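Protein Dok-7 (Mus musculus, PDB 3ML4) binds and activates the receptor tyrosine kinase MuSK as a dimeric adaptor in neuromuscular synapse formation, its PH domain binding phosphoinositides and its PTB domain the receptor. Local coordinates at residues G13-R18 / V91-D96; L61-I66 / L82-L87; V120-G125 / F186-A191; L158-R163 / G176-Y181. All coordinates share one frame; numbering follows the deposited sequence.

Interaction 1 (G13-R18 / V91-D96)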
loop_
_atom_site.group_PDB
_atom_site.type_symbol
_atom_site.label_atom_id
_atom_site.label_comp_id
_atom_site.label_asym_id
_atom_site.label_seq_id
_atom_site.Cartn_x
_atom_site.Cartn_y
_atom_site.Cartn_z
ATOM N N GLY B 13 -16.859 -2.912 -16.354
ATOM C CA GLY B 13 -17.952 -3.636 -16.988
ATOM C C GLY B 13 -19.305 -3.145 -16.535
ATOM O O GLY B 13 -19.404 -2.165 -15.791
ATOM N N GLN B 14 -20.354 -3.823 -16.987
ATOM C CA GLN B 14 -21.711 -3.436 -16.616
ATOM C C GLN B 14 -22.085 -4.083 -15.288
ATOM O O GLN B 14 -21.963 -5.297 -15.114
ATOM C CB GLN B 14 -22.713 -3.770 -17.729
ATOM C CG GLN B 14 -23.946 -2.849 -17.769
ATOM C CD GLN B 14 -23.625 -1.406 -18.178
ATOM O OE1 GLN B 14 -22.521 -1.102 -18.639
ATOM N NE2 GLN B 14 -24.600 -0.515 -18.010
ATOM N N VAL B 15 -22.508 -3.246 -14.346
ATOM C CA VAL B 15 -22.757 -3.659 -12.970
ATOM C C VAL B 15 -23.967 -2.898 -12.457
ATOM O O VAL B 15 -24.190 -1.747 -12.839
ATOM C CB VAL B 15 -21.543 -3.328 -12.048
ATOM C CG1 VAL B 15 -21.745 -3.893 -10.647
ATOM C CG2 VAL B 15 -20.237 -3.852 -12.631
ATOM N N LYS B 16 -24.754 -3.546 -11.603
ATOM C CA LYS B 16 -25.823 -2.871 -10.869
ATOM C C LYS B 16 -25.307 -2.263 -9.546
ATOM O O LYS B 16 -24.387 -2.794 -8.925
ATOM C CB LYS B 16 -26.999 -3.827 -10.656
ATOM C CG LYS B 16 -28.086 -3.706 -11.738
ATOM C CD LYS B 16 -28.524 -5.053 -12.315
ATOM C CE LYS B 16 -27.656 -5.445 -13.511
ATOM N NZ LYS B 16 -28.208 -6.598 -14.285
ATOM N N LEU B 17 -25.891 -1.137 -9.137
ATOM C CA LEU B 17 -25.447 -0.404 -7.948
ATOM C C LEU B 17 -26.622 0.091 -7.109
ATOM O O LEU B 17 -27.756 0.133 -7.583
ATOM C CB LEU B 17 -24.564 0.789 -8.345
ATOM C CG LEU B 17 -23.268 0.535 -9.124
ATOM C CD1 LEU B 17 -22.774 1.814 -9.778
ATOM C CD2 LEU B 17 -22.199 -0.073 -8.229
ATOM N N ARG B 18 -26.347 0.472 -5.866
ATOM C CA ARG B 18 -27.389 0.976 -4.974
ATOM C C ARG B 18 -27.126 2.400 -4.498
ATOM O O ARG B 18 -27.930 3.299 -4.755
ATOM C CB ARG B 18 -27.601 0.033 -3.786
ATOM C CG ARG B 18 -28.292 -1.260 -4.182
ATOM C CD ARG B 18 -28.940 -1.955 -3.001
ATOM N NE ARG B 18 -30.276 -1.451 -2.677
ATOM C CZ ARG B 18 -31.395 -1.782 -3.321
ATOM N NH1 ARG B 18 -31.367 -2.606 -4.361
ATOM N NH2 ARG B 18 -32.554 -1.275 -2.924
ATOM N N VAL B 91 -20.290 -2.379 0.287
ATOM C CA VAL B 91 -20.709 -1.934 -1.041
ATOM C C VAL B 91 -21.110 -3.150 -1.859
ATOM O O VAL B 91 -20.287 -4.033 -2.095
ATOM C CB VAL B 91 -19.590 -1.142 -1.764
ATOM C CG1 VAL B 91 -19.986 -0.833 -3.205
ATOM C CG2 VAL B 91 -19.274 0.139 -1.008
HETATM N N MSE B 92 -22.372 -3.195 -2.282
HETATM C CA MSE B 92 -22.905 -4.348 -3.016
HETATM C C MSE B 92 -22.903 -4.125 -4.522
HETATM O O MSE B 92 -23.514 -3.183 -5.019
HETATM C CB MSE B 92 -24.316 -4.712 -2.534
HETATM C CG MSE B 92 -24.440 -4.993 -1.031
HETATM SE SE MSE B 92 -23.202 -6.354 -0.347
HETATM C CE MSE B 92 -23.842 -7.924 -1.325
ATOM N N LEU B 93 -22.198 -5.001 -5.233
ATOM C CA LEU B 93 -22.125 -4.960 -6.688
ATOM C C LEU B 93 -23.036 -6.025 -7.287
ATOM O O LEU B 93 -23.114 -7.140 -6.774
ATOM C CB LEU B 93 -20.686 -5.182 -7.165
ATOM C CG LEU B 93 -19.562 -4.234 -6.729
ATOM C CD1 LEU B 93 -18.259 -4.598 -7.437
ATOM C CD2 LEU B 93 -19.909 -2.787 -6.999
ATOM N N GLY B 94 -23.717 -5.674 -8.375
ATOM C CA GLY B 94 -24.669 -6.572 -9.015
ATOM C C GLY B 94 -24.243 -7.011 -10.398
ATOM O O GLY B 94 -24.060 -6.186 -11.294
ATOM N N PHE B 95 -24.099 -8.319 -10.569
ATOM C CA PHE B 95 -23.694 -8.895 -11.837
ATOM C C PHE B 95 -24.773 -9.818 -12.362
ATOM O O PHE B 95 -25.568 -10.357 -11.593
ATOM C CB PHE B 95 -22.399 -9.688 -11.679
ATOM C CG PHE B 95 -21.282 -8.902 -11.079
ATOM C CD1 PHE B 95 -21.094 -8.881 -9.703
ATOM C CD2 PHE B 95 -20.414 -8.180 -11.889
ATOM C CE1 PHE B 95 -20.061 -8.154 -9.140
ATOM C CE2 PHE B 95 -19.372 -7.448 -11.335
ATOM C CZ PHE B 95 -19.194 -7.437 -9.953
ATOM N N ASP B 96 -24.782 -9.997 -13.677
ATOM C CA ASP B 96 -25.677 -10.939 -14.333
ATOM C C ASP B 96 -25.083 -12.331 -14.193
ATOM O O ASP B 96 -25.605 -13.173 -13.462
ATOM C CB ASP B 96 -25.818 -10.584 -15.816
ATOM C CG ASP B 96 -25.518 -9.121 -16.098
ATOM O OD1 ASP B 96 -25.829 -8.261 -15.237
ATOM O OD2 ASP B 96 -24.965 -8.825 -17.180
HETATM O O HOH W 1 -22.866 -7.783 -14.961
#

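Interaction 2 (L61-I66 / L82-L87)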
loop_
_atom_site.group_PDB
_atom_site.type_symbol
_atom_site.label_atom_id
_atom_site.label_comp_id
_atom_site.label_asym_id
_atom_site.label_seq_id
_atom_site.Cartn_x
_atom_site.Cartn_y
_atom_site.Cartn_z
ATOM N N LEU B 61 -15.974 7.714 -5.986
ATOM C CA LEU B 61 -15.915 7.356 -4.571
ATOM C C LEU B 61 -14.644 6.570 -4.273
ATOM O O LEU B 61 -14.191 5.775 -5.090
ATOM C CB LEU B 61 -17.158 6.556 -4.160
ATOM C CG LEU B 61 -17.442 6.366 -2.666
ATOM C CD1 LEU B 61 -17.770 7.689 -1.961
ATOM C CD2 LEU B 61 -18.574 5.361 -2.474
ATOM N N THR B 62 -14.068 6.813 -3.102
ATOM C CA THR B 62 -12.881 6.093 -2.665
ATOM C C THR B 62 -13.187 5.313 -1.398
ATOM O O THR B 62 -13.536 5.894 -0.368
ATOM C CB THR B 62 -11.676 7.034 -2.426
ATOM O OG1 THR B 62 -11.586 7.977 -3.497
ATOM C CG2 THR B 62 -10.364 6.235 -2.355
ATOM N N LEU B 63 -13.065 3.992 -1.500
ATOM C CA LEU B 63 -13.222 3.085 -0.365
ATOM C C LEU B 63 -11.866 2.900 0.297
ATOM O O LEU B 63 -10.976 2.267 -0.270
ATOM C CB LEU B 63 -13.772 1.733 -0.835
ATOM C CG LEU B 63 -15.045 1.800 -1.682
ATOM C CD1 LEU B 63 -15.264 0.502 -2.420
ATOM C CD2 LEU B 63 -16.247 2.155 -0.824
ATOM N N GLU B 64 -11.707 3.458 1.492
ATOM C CA GLU B 64 -10.381 3.535 2.112
ATOM C C GLU B 64 -10.221 2.685 3.378
ATOM O O GLU B 64 -9.230 2.813 4.102
ATOM C CB GLU B 64 -9.971 5.005 2.340
ATOM C CG GLU B 64 -11.102 5.937 2.784
ATOM C CD GLU B 64 -10.997 7.340 2.180
ATOM O OE1 GLU B 64 -9.920 7.976 2.292
ATOM O OE2 GLU B 64 -12.003 7.808 1.594
ATOM N N ASP B 65 -11.185 1.797 3.612
ATOM C CA ASP B 65 -11.212 0.962 4.809
ATOM C C ASP B 65 -11.717 -0.451 4.511
ATOM O O ASP B 65 -12.474 -1.029 5.293
ATOM C CB ASP B 65 -12.055 1.628 5.907
ATOM C CG ASP B 65 -13.451 2.034 5.428
ATOM O OD1 ASP B 65 -13.634 2.311 4.215
ATOM O OD2 ASP B 65 -14.372 2.087 6.276
ATOM N N ILE B 66 -11.277 -0.999 3.382
ATOM C CA ILE B 66 -11.658 -2.334 2.929
ATOM C C ILE B 66 -11.114 -3.434 3.849
ATOM O O ILE B 66 -9.921 -3.447 4.168
ATOM C CB ILE B 66 -11.187 -2.576 1.470
ATOM C CG1 ILE B 66 -11.757 -1.493 0.540
ATOM C CG2 ILE B 66 -11.572 -3.977 0.995
ATOM C CD1 ILE B 66 -11.199 -1.504 -0.868
ATOM N N LEU B 82 -21.357 -9.096 -5.465
ATOM C CA LEU B 82 -20.087 -9.067 -4.753
ATOM C C LEU B 82 -20.143 -8.017 -3.661
ATOM O O LEU B 82 -20.653 -6.917 -3.863
ATOM C CB LEU B 82 -18.924 -8.789 -5.710
ATOM C CG LEU B 82 -17.505 -8.710 -5.130
ATOM C CD1 LEU B 82 -17.056 -10.050 -4.536
ATOM C CD2 LEU B 82 -16.519 -8.224 -6.192
ATOM N N ALA B 83 -19.638 -8.378 -2.492
ATOM C CA ALA B 83 -19.567 -7.454 -1.385
ATOM C C ALA B 83 -18.135 -6.976 -1.219
ATOM O O ALA B 83 -17.212 -7.786 -1.098
ATOM C CB ALA B 83 -20.058 -8.121 -0.116
ATOM N N ILE B 84 -17.958 -5.659 -1.258
ATOM C CA ILE B 84 -16.734 -5.024 -0.789
ATOM C C ILE B 84 -17.011 -4.621 0.649
ATOM O O ILE B 84 -17.782 -3.695 0.915
ATOM C CB ILE B 84 -16.322 -3.812 -1.669
ATOM C CG1 ILE B 84 -15.807 -4.307 -3.021
ATOM C CG2 ILE B 84 -15.237 -2.973 -0.992
ATOM C CD1 ILE B 84 -15.914 -3.289 -4.137
ATOM N N ILE B 85 -16.406 -5.358 1.572
ATOM C CA ILE B 85 -16.623 -5.153 2.998
ATOM C C ILE B 85 -15.650 -4.114 3.536
ATOM O O ILE B 85 -14.442 -4.211 3.324
ATOM C CB ILE B 85 -16.485 -6.467 3.793
ATOM C CG1 ILE B 85 -17.380 -7.551 3.186
ATOM C CG2 ILE B 85 -16.829 -6.241 5.279
ATOM C CD1 ILE B 85 -16.923 -8.951 3.470
ATOM N N CYS B 86 -16.194 -3.115 4.222
ATOM C CA CYS B 86 -15.397 -2.051 4.796
ATOM C C CYS B 86 -15.709 -1.911 6.276
ATOM O O CYS B 86 -16.761 -2.362 6.739
ATOM C CB CYS B 86 -15.678 -0.735 4.073
ATOM S SG CYS B 86 -15.432 -0.823 2.291
ATOM N N LEU B 87 -14.796 -1.285 7.019
ATOM C CA LEU B 87 -15.025 -1.020 8.441
ATOM C C LEU B 87 -16.323 -0.247 8.658
ATOM O O LEU B 87 -17.088 -0.561 9.571
ATOM C CB LEU B 87 -13.836 -0.290 9.072
ATOM C CG LEU B 87 -12.541 -1.106 9.166
ATOM C CD1 LEU B 87 -11.346 -0.208 9.476
ATOM C CD2 LEU B 87 -12.671 -2.235 10.191
#

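Interaction 3 (V120-G125 / F186-A191)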
loop_
_atom_site.group_PDB
_atom_site.type_symbol
_atom_site.label_atom_id
_atom_site.label_comp_id
_atom_site.label_asym_id
_atom_site.label_seq_id
_atom_site.Cartn_x
_atom_site.Cartn_y
_atom_site.Cartn_z
ATOM N N VAL B 120 -16.467 -19.729 8.557
ATOM C CA VAL B 120 -16.275 -20.274 9.906
ATOM C C VAL B 120 -17.544 -20.198 10.772
ATOM O O VAL B 120 -18.514 -19.516 10.425
ATOM C CB VAL B 120 -15.113 -19.558 10.664
ATOM C CG1 VAL B 120 -13.800 -19.617 9.862
ATOM C CG2 VAL B 120 -15.489 -18.110 11.006
ATOM N N THR B 121 -17.518 -20.911 11.896
ATOM C CA THR B 121 -18.545 -20.825 12.920
ATOM C C THR B 121 -17.892 -20.322 14.196
ATOM O O THR B 121 -16.984 -20.965 14.725
ATOM C CB THR B 121 -19.178 -22.202 13.194
ATOM O OG1 THR B 121 -19.463 -22.862 11.950
ATOM C CG2 THR B 121 -20.452 -22.057 14.019
ATOM N N VAL B 122 -18.351 -19.173 14.682
ATOM C CA VAL B 122 -17.794 -18.564 15.889
ATOM C C VAL B 122 -18.387 -19.217 17.140
ATOM O O VAL B 122 -19.601 -19.194 17.347
ATOM C CB VAL B 122 -18.003 -17.010 15.922
ATOM C CG1 VAL B 122 -17.386 -16.389 17.184
ATOM C CG2 VAL B 122 -17.424 -16.349 14.670
ATOM N N ALA B 123 -17.519 -19.793 17.970
ATOM C CA ALA B 123 -17.933 -20.468 19.207
ATOM C C ALA B 123 -18.500 -19.498 20.241
ATOM O O ALA B 123 -17.977 -18.390 20.401
ATOM C CB ALA B 123 -16.762 -21.242 19.805
ATOM N N PRO B 124 -19.579 -19.904 20.946
ATOM C CA PRO B 124 -20.079 -19.091 22.067
ATOM C C PRO B 124 -19.098 -19.059 23.236
ATOM O O PRO B 124 -18.312 -19.996 23.411
ATOM C CB PRO B 124 -21.369 -19.806 22.483
ATOM C CG PRO B 124 -21.226 -21.183 21.978
ATOM C CD PRO B 124 -20.400 -21.108 20.727
ATOM N N GLY B 125 -19.148 -17.981 24.017
ATOM C CA GLY B 125 -18.308 -17.825 25.204
ATOM C C GLY B 125 -17.609 -16.482 25.310
ATOM O O GLY B 125 -17.230 -16.056 26.402
ATOM N N PHE B 186 -10.129 -16.486 21.228
ATOM C CA PHE B 186 -11.308 -16.700 20.382
ATOM C C PHE B 186 -11.224 -18.008 19.607
ATOM O O PHE B 186 -10.138 -18.413 19.173
ATOM C CB PHE B 186 -11.498 -15.524 19.416
ATOM C CG PHE B 186 -11.637 -14.194 20.103
ATOM C CD1 PHE B 186 -10.542 -13.353 20.241
ATOM C CD2 PHE B 186 -12.862 -13.789 20.626
ATOM C CE1 PHE B 186 -10.665 -12.126 20.883
ATOM C CE2 PHE B 186 -12.996 -12.559 21.259
ATOM C CZ PHE B 186 -11.894 -11.730 21.392
ATOM N N PHE B 187 -12.381 -18.647 19.427
ATOM C CA PHE B 187 -12.460 -20.012 18.914
ATOM C C PHE B 187 -13.355 -20.108 17.694
ATOM O O PHE B 187 -14.510 -19.693 17.735
ATOM C CB PHE B 187 -13.023 -20.947 19.988
ATOM C CG PHE B 187 -12.175 -21.061 21.218
ATOM C CD1 PHE B 187 -11.426 -22.209 21.449
ATOM C CD2 PHE B 187 -12.144 -20.035 22.162
ATOM C CE1 PHE B 187 -10.650 -22.328 22.589
ATOM C CE2 PHE B 187 -11.366 -20.138 23.306
ATOM C CZ PHE B 187 -10.621 -21.286 23.521
ATOM N N LEU B 188 -12.830 -20.683 16.616
ATOM C CA LEU B 188 -13.595 -20.848 15.382
ATOM C C LEU B 188 -13.589 -22.296 14.915
ATOM O O LEU B 188 -12.577 -22.985 15.035
ATOM C CB LEU B 188 -13.046 -19.944 14.264
ATOM C CG LEU B 188 -12.696 -18.478 14.558
ATOM C CD1 LEU B 188 -12.100 -17.800 13.316
ATOM C CD2 LEU B 188 -13.901 -17.698 15.066
ATOM N N SER B 189 -14.731 -22.737 14.390
ATOM C CA SER B 189 -14.867 -24.038 13.744
ATOM C C SER B 189 -14.731 -23.873 12.238
ATOM O O SER B 189 -15.395 -23.028 11.634
ATOM C CB SER B 189 -16.225 -24.679 14.060
ATOM O OG SER B 189 -16.257 -25.211 15.373
ATOM N N SER B 190 -13.865 -24.690 11.646
ATOM C CA SER B 190 -13.676 -24.740 10.203
ATOM C C SER B 190 -12.818 -25.933 9.836
ATOM O O SER B 190 -12.095 -26.464 10.679
ATOM C CB SER B 190 -12.999 -23.467 9.700
ATOM O OG SER B 190 -12.778 -23.550 8.303
ATOM N N ALA B 191 -12.886 -26.338 8.569
ATOM C CA ALA B 191 -12.039 -27.419 8.064
ATOM C C ALA B 191 -10.734 -26.892 7.427
ATOM O O ALA B 191 -10.003 -27.643 6.772
ATOM C CB ALA B 191 -12.827 -28.300 7.078
#

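Interaction 4 (L158-R163 / G176-Y181)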
loop_
_atom_site.group_PDB
_atom_site.type_symbol
_atom_site.label_atom_id
_atom_site.label_comp_id
_atom_site.label_asym_id
_atom_site.label_seq_id
_atom_site.Cartn_x
_atom_site.Cartn_y
_atom_site.Cartn_z
ATOM N N LEU B 158 -3.137 -7.923 12.842
ATOM C CA LEU B 158 -2.372 -9.164 12.989
ATOM C C LEU B 158 -1.161 -9.033 13.923
ATOM O O LEU B 158 -0.820 -9.975 14.634
ATOM C CB LEU B 158 -1.940 -9.707 11.628
ATOM C CG LEU B 158 -2.587 -11.041 11.245
ATOM C CD1 LEU B 158 -4.055 -10.877 10.865
ATOM C CD2 LEU B 158 -1.810 -11.698 10.119
ATOM N N SER B 159 -0.539 -7.855 13.932
ATOM C CA SER B 159 0.641 -7.596 14.759
ATOM C C SER B 159 0.326 -7.509 16.264
ATOM O O SER B 159 1.236 -7.442 17.099
ATOM C CB SER B 159 1.371 -6.332 14.272
ATOM O OG SER B 159 0.528 -5.194 14.333
ATOM N N ASP B 160 -0.962 -7.523 16.600
ATOM C CA ASP B 160 -1.402 -7.416 17.987
ATOM C C ASP B 160 -1.897 -8.755 18.545
ATOM O O ASP B 160 -2.365 -8.831 19.682
ATOM C CB ASP B 160 -2.481 -6.340 18.109
ATOM C CG ASP B 160 -1.971 -4.955 17.755
ATOM O OD1 ASP B 160 -0.738 -4.750 17.742
ATOM O OD2 ASP B 160 -2.801 -4.060 17.499
ATOM N N LEU B 161 -1.786 -9.806 17.739
ATOM C CA LEU B 161 -2.115 -11.165 18.166
ATOM C C LEU B 161 -0.931 -11.817 18.878
ATOM O O LEU B 161 0.172 -11.857 18.334
ATOM C CB LEU B 161 -2.510 -12.008 16.953
ATOM C CG LEU B 161 -3.970 -12.209 16.550
ATOM C CD1 LEU B 161 -4.884 -11.036 16.911
ATOM C CD2 LEU B 161 -4.017 -12.500 15.061
ATOM N N ARG B 162 -1.161 -12.323 20.089
ATOM C CA ARG B 162 -0.115 -13.020 20.853
ATOM C C ARG B 162 0.174 -14.377 20.241
ATOM O O ARG B 162 1.322 -14.722 19.975
ATOM C CB ARG B 162 -0.527 -13.251 22.309
ATOM C CG ARG B 162 -0.945 -12.022 23.083
ATOM C CD ARG B 162 -0.682 -12.206 24.575
ATOM N NE ARG B 162 -1.396 -11.218 25.387
ATOM C CZ ARG B 162 -1.068 -10.888 26.633
ATOM N NH1 ARG B 162 -0.022 -11.453 27.228
ATOM N NH2 ARG B 162 -1.782 -9.981 27.284
ATOM N N ARG B 163 -0.896 -15.135 20.029
ATOM C CA ARG B 163 -0.817 -16.540 19.678
ATOM C C ARG B 163 -1.940 -16.884 18.718
ATOM O O ARG B 163 -2.945 -16.172 18.638
ATOM C CB ARG B 163 -0.950 -17.394 20.947
ATOM C CG ARG B 163 0.362 -17.695 21.659
ATOM C CD ARG B 163 0.332 -17.307 23.142
ATOM N NE ARG B 163 -0.856 -17.793 23.843
ATOM C CZ ARG B 163 -0.853 -18.745 24.777
ATOM N NH1 ARG B 163 0.285 -19.327 25.140
ATOM N NH2 ARG B 163 -1.995 -19.111 25.355
ATOM N N GLY B 176 -3.904 -9.574 22.006
ATOM C CA GLY B 176 -3.232 -9.080 23.196
ATOM C C GLY B 176 -3.758 -7.766 23.740
ATOM O O GLY B 176 -4.807 -7.275 23.316
ATOM N N THR B 177 -3.007 -7.206 24.684
ATOM C CA THR B 177 -3.325 -5.925 25.325
ATOM C C THR B 177 -3.542 -4.798 24.324
ATOM O O THR B 177 -4.437 -3.979 24.502
ATOM C CB THR B 177 -2.234 -5.535 26.357
ATOM O OG1 THR B 177 -2.341 -6.398 27.493
ATOM C CG2 THR B 177 -2.375 -4.090 26.813
ATOM N N ARG B 178 -2.728 -4.776 23.270
ATOM C CA ARG B 178 -2.840 -3.786 22.193
ATOM C C ARG B 178 -4.288 -3.588 21.725
ATOM O O ARG B 178 -4.692 -2.463 21.427
ATOM C CB ARG B 178 -1.984 -4.180 20.979
ATOM C CG ARG B 178 -0.792 -5.095 21.247
ATOM C CD ARG B 178 0.554 -4.391 21.108
ATOM N NE ARG B 178 1.657 -5.355 21.174
ATOM C CZ ARG B 178 2.267 -5.728 22.299
ATOM N NH1 ARG B 178 1.901 -5.214 23.467
ATOM N NH2 ARG B 178 3.253 -6.614 22.264
ATOM N N CYS B 179 -5.054 -4.680 21.653
ATOM C CA CYS B 179 -6.454 -4.619 21.217
ATOM C C CYS B 179 -7.454 -4.593 22.384
ATOM O O CYS B 179 -8.141 -5.575 22.664
ATOM C CB CYS B 179 -6.787 -5.717 20.185
ATOM S SG CYS B 179 -5.636 -7.124 20.041
ATOM N N GLY B 180 -7.523 -3.437 23.038
ATOM C CA GLY B 180 -8.346 -3.193 24.222
ATOM C C GLY B 180 -9.433 -4.174 24.615
ATOM O O GLY B 180 -9.187 -5.091 25.403
ATOM N N TYR B 181 -10.646 -3.958 24.108
ATOM C CA TYR B 181 -11.774 -4.849 24.430
ATOM C C TYR B 181 -11.931 -5.986 23.438
ATOM O O TYR B 181 -12.823 -6.818 23.583
ATOM C CB TYR B 181 -13.100 -4.086 24.596
ATOM C CG TYR B 181 -13.253 -3.402 25.939
ATOM C CD1 TYR B 181 -12.556 -3.856 27.067
ATOM C CD2 TYR B 181 -14.109 -2.317 26.090
ATOM C CE1 TYR B 181 -12.697 -3.224 28.302
ATOM C CE2 TYR B 181 -14.258 -1.683 27.318
ATOM C CZ TYR B 181 -13.553 -2.139 28.416
ATOM O OH TYR B 181 -13.712 -1.501 29.623
#

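Interaction 1 (G13-R18 / V91-D96)
Val15 turns the contact inward: its CG1 lies over one face of the Phe95 ring and packs on Leu93 CB at 3.9 Å, while CG2 reaches Phe95 CE2. Just before it, a water bridges the two strands, donating to Gln14 O and accepting from Asp96 N. The valine torsion, with CG1 opposite the backbone N (chi1 -174°), spreads its two methyls over both residues, and Trp104 of helix 98-112 covers the same group. Lys16 carries the backbone pairing with Gly94 in an antiparallel hydrogen-bonded pair. Lys16 N donates almost straight to Gly94 O (2.7 Å, 170°), and Lys16 O takes Gly94 N at 3.0 Å along a more bent path. The lysine chain bends at chi2 and chi3 and brings Lys16 NZ to Asp96 OD1, a 3.1 Å salt bridge entered from above the carboxylate plane. A leucine in place of Lys16 would keep the backbone bonds but would probably leave the Asp96 carboxylate without its charged mate. Leu17 finishes the run, Leu17 CD2 lying 3.8 Å from Leu93 CD2 with the two side chains side by side. The strands run at 131° to each other and share a single bridge. This meeting of the first strand, 11-17, with the last, 90-94, beside the C-terminal helix is characteristic of the closure of a PH-domain barrel.

Interaction 2 (L61-I66 / L82-L87)
The Asp65 carboxylate is the flat group of this contact. One of its faces looks onto the Cys86 to Leu87 backbone, with Cys86 CB 3.8 Å from Asp65 CG and Leu87 N over the same side. OD2 is hydrogen-bonded to Ser88 OG just beyond the strand, which ties down the rotation of the group. With chi1 at 52°, CG sits between the backbone N and the carbonyl carbon, and this folds the carboxylate over the partner chain. Asp65 O accepts Leu87 N at 2.9 Å, and Cys86 CA also lies close to that oxygen. Ile66 and Cys86 then form an antiparallel non-hydrogen-bonded pair, in which Ile66 CG1 touches Cys86 SG at 4.1 Å. Deeper in, Ile84 CG2 receives Leu63 CD1 at 3.8 Å, the two side chains crossing at about a right angle, and Ile66 CG1 fills in beside it. Glu64 and Asp65 interrupt the strand between Leu63 and Ile66, yet both apolar residues reach the same isoleucine. Ile85, whose side chain leads away from this contact, packs on Pro150 and Val152 of the PTB domain. The arrangement is a beta hairpin of the PH fold, strands 59-71 and 81-86.

Interaction 3 (V120-G125 / F186-A191)
Val120, Val122 and Leu188 form the tight side of this contact, where strands 115-122 and 184-189 pair antiparallel in the main sheet of the PTB domain. Leu188 fits between the two valines: its CD2 packs on Val122 CG2 at 3.8 Å with the side chains side by side, and its CD1 meets Val120 CG2 at 4.1 Å on an oblique crossing. That Val120 methyl occupies the crowded position between the backbone N and the carbonyl carbon, leaving CG1 to face Ser190. Leu144 from strand 141-146 touches both valines, and Met196 of helix 193-203 covers Val120, so this side belongs to the domain core. The other side of the sheet is looser. Thr121 and Ser189, a hydrogen-bonded pair, send their side chains outward into an exposed position where they meet loosely, Thr121 CB to Ser189 CB at 4.0 Å. Farther along, Ala123 CB rests on Phe187 CB at 3.8 Å, while the Phe187 ring leads away from the contact towards Ile172. What unites the two sides is the backbone. Ser189 N donates nearly straight to Thr121 O (2.9 Å, 174°), Thr121 N returns a bond to Ser189 O, and Ala123 N reaches Phe187 O at 3.0 Å. This last bond continues the ladder past the end of strand 115-122. At the other end, Ser190 sets its CB 3.9 Å from Val120 CG1 and, with OG opposite its own backbone N (chi1 178°), hydrogen-bonds through OG to Glu192 N just ahead of helix 193-203.

Interaction 4 (L158-R163 / G176-Y181)
Gly176 N donates to Asp160 O at 2.9 Å, a nearly linear bond (163°) directed almost along the C=O axis, which fastens the 176-181 loop to the turn leading into strand 161-167. Within the loop, Cys179 N closes back onto Gly176 O at 3.1 Å. The charged groups come next: Asp160 OD1 lies near the plane of the Arg178 guanidinium, at its edge, but stays 4.2 Å from Arg178 NE, beyond a salt bridge, and the two flat groups stand 87° apart. Their touch is made instead by the arginine's carbon chain, with CB, CG and CD lying along the carboxylate and Arg178 CG 3.5 Å from Asp160 OD1. Arg178 bends at chi2, and its NH2 goes to the backbone of the bound MuSK peptide. With an alanine at Asp160 the arginine chain would lose the carboxylate it leans on, and its guanidinium would probably be freer to turn away from the peptide. Packing fills in around this: Cys179 SG rests 3.8 Å from Asp160 CB, and Arg162, extended from CG to NE, brings Arg162 NE 3.6 Å from Gly176 CA, which lies at the guanidinium edge, near its plane. Arg162 NH2 comes within 3.6 Å of Thr177 OG1, which itself hydrogen-bonds a modified side chain of the peptide, consistent with a phosphotyrosine. Leu161 O bonds a polar peptide side chain, and Arg163 pairs with a peptide strand that extends the sheet. The arrangement is the ligand site of an IRS-type PTB domain.

In the fold
Interactions 1 and 2 belong to the PH domain and touch: strands 81-86 and 90-94 are neighbours in one sheet, with Leu93 N 2.8 Å from Leu82 O, a probable hydrogen bond. The centres of interactions 1 and 2 are 14 Å apart, and interaction 2 is nested within the chain loop that interaction 1 closes. Interactions 3 and 4 share the PTB sheet; their centres are 18 Å apart and their nearest atoms about 5 Å, without touching. Of the four, interaction 4 holds the bound MuSK peptide, whereas interaction 3 lies in the same sheet. The centres of interactions 1 and 4 are 36 Å apart. Those of interactions 2 and 4 are closer, at 24 Å.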